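PDB 1RP3: anti sigma factor FlgM from Aquifex aeolicus, which binds the flagellar sigma factor sigma-28 (FliA) as its anti-sigma factor and probably holds it in an inactive conformation. Local coordinates for residues Ser8-Leu13 and Lys36-Lys41. Residues are numbered along the deposited sequence; the frame is centred on the assembly and turned at random.
Sequences SRLIGL and KVTLSK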
ATOM      1  N   SER B   8      -3.062 -25.361   5.326  1.00 43.90           N
ATOM      2  CA  SER B   8      -4.380 -25.982   5.449  1.00 42.77           C
ATOM      3  C   SER B   8      -4.671 -26.351   6.894  1.00 40.50           C
ATOM      4  O   SER B   8      -5.796 -26.240   7.361  1.00 40.71           O
ATOM      5  CB  SER B   8      -4.459 -27.230   4.563  1.00 44.02           C
ATOM      6  OG  SER B   8      -5.714 -27.872   4.695  1.00 46.94           O
ATOM      7  N   ARG B   9      -3.634 -26.760   7.612  1.00 41.17           N
ATOM      8  CA  ARG B   9      -3.787 -27.147   9.003  1.00 41.05           C
ATOM      9  C   ARG B   9      -4.023 -25.912   9.854  1.00 40.07           C
ATOM     10  O   ARG B   9      -4.901 -25.902  10.719  1.00 42.15           O
ATOM     11  CB  ARG B   9      -2.543 -27.898   9.494  1.00 44.72           C
ATOM     12  CG  ARG B   9      -2.748 -28.625  10.828  1.00 49.37           C
ATOM     13  CD  ARG B   9      -1.437 -28.815  11.594  1.00 54.55           C
ATOM     14  NE  ARG B   9      -1.386 -27.981  12.798  1.00 57.58           N
ATOM     15  CZ  ARG B   9      -0.406 -27.128  13.082  1.00 58.62           C
ATOM     16  NH1 ARG B   9       0.620 -26.987  12.251  1.00 57.50           N
ATOM     17  NH2 ARG B   9      -0.459 -26.401  14.196  1.00 58.36           N
ATOM     18  N   LEU B  10      -3.258 -24.859   9.577  1.00 37.95           N
ATOM     19  CA  LEU B  10      -3.367 -23.605  10.310  1.00 37.61           C
ATOM     20  C   LEU B  10      -4.729 -22.962  10.110  1.00 37.91           C
ATOM     21  O   LEU B  10      -5.337 -22.494  11.069  1.00 38.42           O
ATOM     22  CB  LEU B  10      -2.230 -22.653   9.922  1.00 34.54           C
ATOM     23  CG  LEU B  10      -0.873 -23.054  10.515  1.00 31.13           C
ATOM     24  CD1 LEU B  10       0.244 -22.252   9.892  1.00 30.84           C
ATOM     25  CD2 LEU B  10      -0.899 -22.881  12.021  1.00 28.35           C
ATOM     26  N   ILE B  11      -5.227 -22.983   8.873  1.00 38.74           N
ATOM     27  CA  ILE B  11      -6.545 -22.437   8.554  1.00 39.42           C
ATOM     28  C   ILE B  11      -7.608 -23.202   9.343  1.00 39.87           C
ATOM     29  O   ILE B  11      -8.565 -22.613   9.863  1.00 38.41           O
ATOM     30  CB  ILE B  11      -6.839 -22.516   7.037  1.00 39.77           C
ATOM     31  CG1 ILE B  11      -6.029 -21.452   6.296  1.00 41.77           C
ATOM     32  CG2 ILE B  11      -8.315 -22.287   6.759  1.00 41.91           C
ATOM     33  CD1 ILE B  11      -6.217 -21.480   4.816  1.00 42.10           C
ATOM     34  N   GLY B  12      -7.394 -24.513   9.472  1.00 42.20           N
ATOM     35  CA  GLY B  12      -8.299 -25.366  10.224  1.00 40.79           C
ATOM     36  C   GLY B  12      -8.429 -24.947  11.679  1.00 42.54           C
ATOM     37  O   GLY B  12      -9.531 -24.970  12.231  1.00 40.87           O
ATOM     38  N   LEU B  13      -7.312 -24.545  12.296  1.00 43.93           N
ATOM     39  CA  LEU B  13      -7.313 -24.105  13.700  1.00 45.36           C
ATOM     40  C   LEU B  13      -8.055 -22.787  13.823  1.00 46.04           C
ATOM     41  O   LEU B  13      -8.805 -22.564  14.771  1.00 46.79           O
ATOM     42  CB  LEU B  13      -5.882 -23.917  14.230  1.00 46.33           C
ATOM     43  CG  LEU B  13      -4.970 -25.139  14.275  1.00 47.32           C
ATOM     44  CD1 LEU B  13      -3.721 -24.784  15.060  1.00 46.71           C
ATOM     45  CD2 LEU B  13      -5.688 -26.306  14.941  1.00 48.99           C
ATOM     46  N   LYS B  36      -4.126 -14.921  17.299  1.00 38.55           N
ATOM     47  CA  LYS B  36      -2.994 -14.038  17.056  1.00 38.76           C
ATOM     48  C   LYS B  36      -1.773 -14.897  16.720  1.00 39.63           C
ATOM     49  O   LYS B  36      -1.053 -14.603  15.771  1.00 41.39           O
ATOM     50  CB  LYS B  36      -2.716 -13.175  18.260  1.00 36.32           C
ATOM     51  N   VAL B  37      -1.583 -15.997  17.445  1.00 38.31           N
ATOM     52  CA  VAL B  37      -0.457 -16.888  17.181  1.00 36.89           C
ATOM     53  C   VAL B  37      -0.636 -17.655  15.877  1.00 35.62           C
ATOM     54  O   VAL B  37       0.299 -17.786  15.087  1.00 38.60           O
ATOM     55  CB  VAL B  37      -0.225 -17.874  18.364  1.00 37.78           C
ATOM     56  CG1 VAL B  37       0.692 -19.033  17.960  1.00 34.99           C
ATOM     57  CG2 VAL B  37       0.390 -17.131  19.520  1.00 38.53           C
ATOM     58  N   THR B  38      -1.826 -18.190  15.667  1.00 33.74           N
ATOM     59  CA  THR B  38      -2.105 -18.935  14.447  1.00 32.50           C
ATOM     60  C   THR B  38      -1.897 -18.032  13.225  1.00 31.84           C
ATOM     61  O   THR B  38      -1.262 -18.438  12.254  1.00 32.19           O
ATOM     62  CB  THR B  38      -3.536 -19.478  14.470  1.00 31.67           C
ATOM     63  OG1 THR B  38      -3.715 -20.279  15.639  1.00 33.46           O
ATOM     64  CG2 THR B  38      -3.815 -20.317  13.254  1.00 29.97           C
ATOM     65  N   LEU B  39      -2.407 -16.800  13.299  1.00 30.05           N
ATOM     66  CA  LEU B  39      -2.265 -15.834  12.206  1.00 30.70           C
ATOM     67  C   LEU B  39      -0.794 -15.546  11.945  1.00 30.34           C
ATOM     68  O   LEU B  39      -0.360 -15.474  10.783  1.00 28.38           O
ATOM     69  CB  LEU B  39      -3.026 -14.542  12.522  1.00 27.47           C
ATOM     70  CG  LEU B  39      -4.549 -14.671  12.358  1.00 29.19           C
ATOM     71  CD1 LEU B  39      -5.296 -13.521  13.045  1.00 25.47           C
ATOM     72  CD2 LEU B  39      -4.892 -14.743  10.887  1.00 25.76           C
ATOM     73  N   SER B  40      -0.026 -15.425  13.026  1.00 30.74           N
ATOM     74  CA  SER B  40       1.406 -15.184  12.913  1.00 31.60           C
ATOM     75  C   SER B  40       2.093 -16.354  12.202  1.00 33.13           C
ATOM     76  O   SER B  40       2.953 -16.159  11.335  1.00 33.09           O
ATOM     77  CB  SER B  40       2.040 -14.978  14.281  1.00 32.12           C
ATOM     78  OG  SER B  40       3.407 -14.659  14.114  1.00 33.19           O
ATOM     79  N   LYS B  41       1.683 -17.571  12.545  1.00 34.41           N
ATOM     80  CA  LYS B  41       2.267 -18.743  11.914  1.00 35.92           C
ATOM     81  C   LYS B  41       1.943 -18.782  10.435  1.00 36.36           C
ATOM     82  O   LYS B  41       2.792 -19.163   9.634  1.00 37.63           O
ATOM     83  CB  LYS B  41       1.796 -20.030  12.577  1.00 38.56           C
ATOM     84  CG  LYS B  41       2.331 -20.256  13.982  1.00 38.10           C
ATOM     85  CD  LYS B  41       1.979 -21.666  14.416  1.00 38.10           C
ATOM     86  CE  LYS B  41       2.493 -21.996  15.791  1.00 37.68           C
ATOM     87  NZ  LYS B  41       2.155 -23.400  16.148  1.00 38.10           N
TER
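Leu10 and Thr38 mark the point where helix 5-14 and helix 31-46 pack as an antiparallel helix pair: their CA atoms lie 6.4 Å apart, the shortest CA spacing between 8-13 and 36-41. The axes of the two short segments approach to 9.6 Å, and their N-to-C directions differ by 161°, close to fully antiparallel. The methyl group of Thr38 fits against the backbone of the other helix, CG2 reaching Leu10 O at 3.4 Å. Chi1 of -56° sets OG1 beside the backbone N of Thr38 and leaves CG2 on the branch opposite that N, facing the other helix, while OG1 hydrogen-bonds to Glu34 O one turn earlier in its own helix. The hydroxyl is thus satisfied locally, and Thr38 meets the other helix through its methyl carbon. Thr38 CG2 also has Leu10 CD2 at 4.1 Å, and Leu13 CB borders it more loosely.

One turn further along helix 31-46, Leu10 meets Lys41, the two side chains crossing at about a right angle. Leu10 CD1 lies 3.8 Å from Lys41 CB, whereas its CD2 is 3.9 Å from Lys41 CD, so both methyls bear on the aliphatic part of the lysine. Cutting Leu10 back to an alanine here is likely to open a gap beside Thr38 CG2 and leave the Lys41 methylenes without their hydrophobic support.

Ile11 and Leu39, whose CB atoms point away from the partner segment, pack on Leu19 and Ser47 of the sigma-28 chain; Leu39 also touches Leu14. On the solvent-exposed side the extended Lys41 carries its ammonium to the edge of the Arg9 guanidinium, an approach of like charges probably eased by the Arg9 NH1 salt bridge to Glu6 OE2; Arg9 NH2 and Lys41 NZ are 4.4 Å apart.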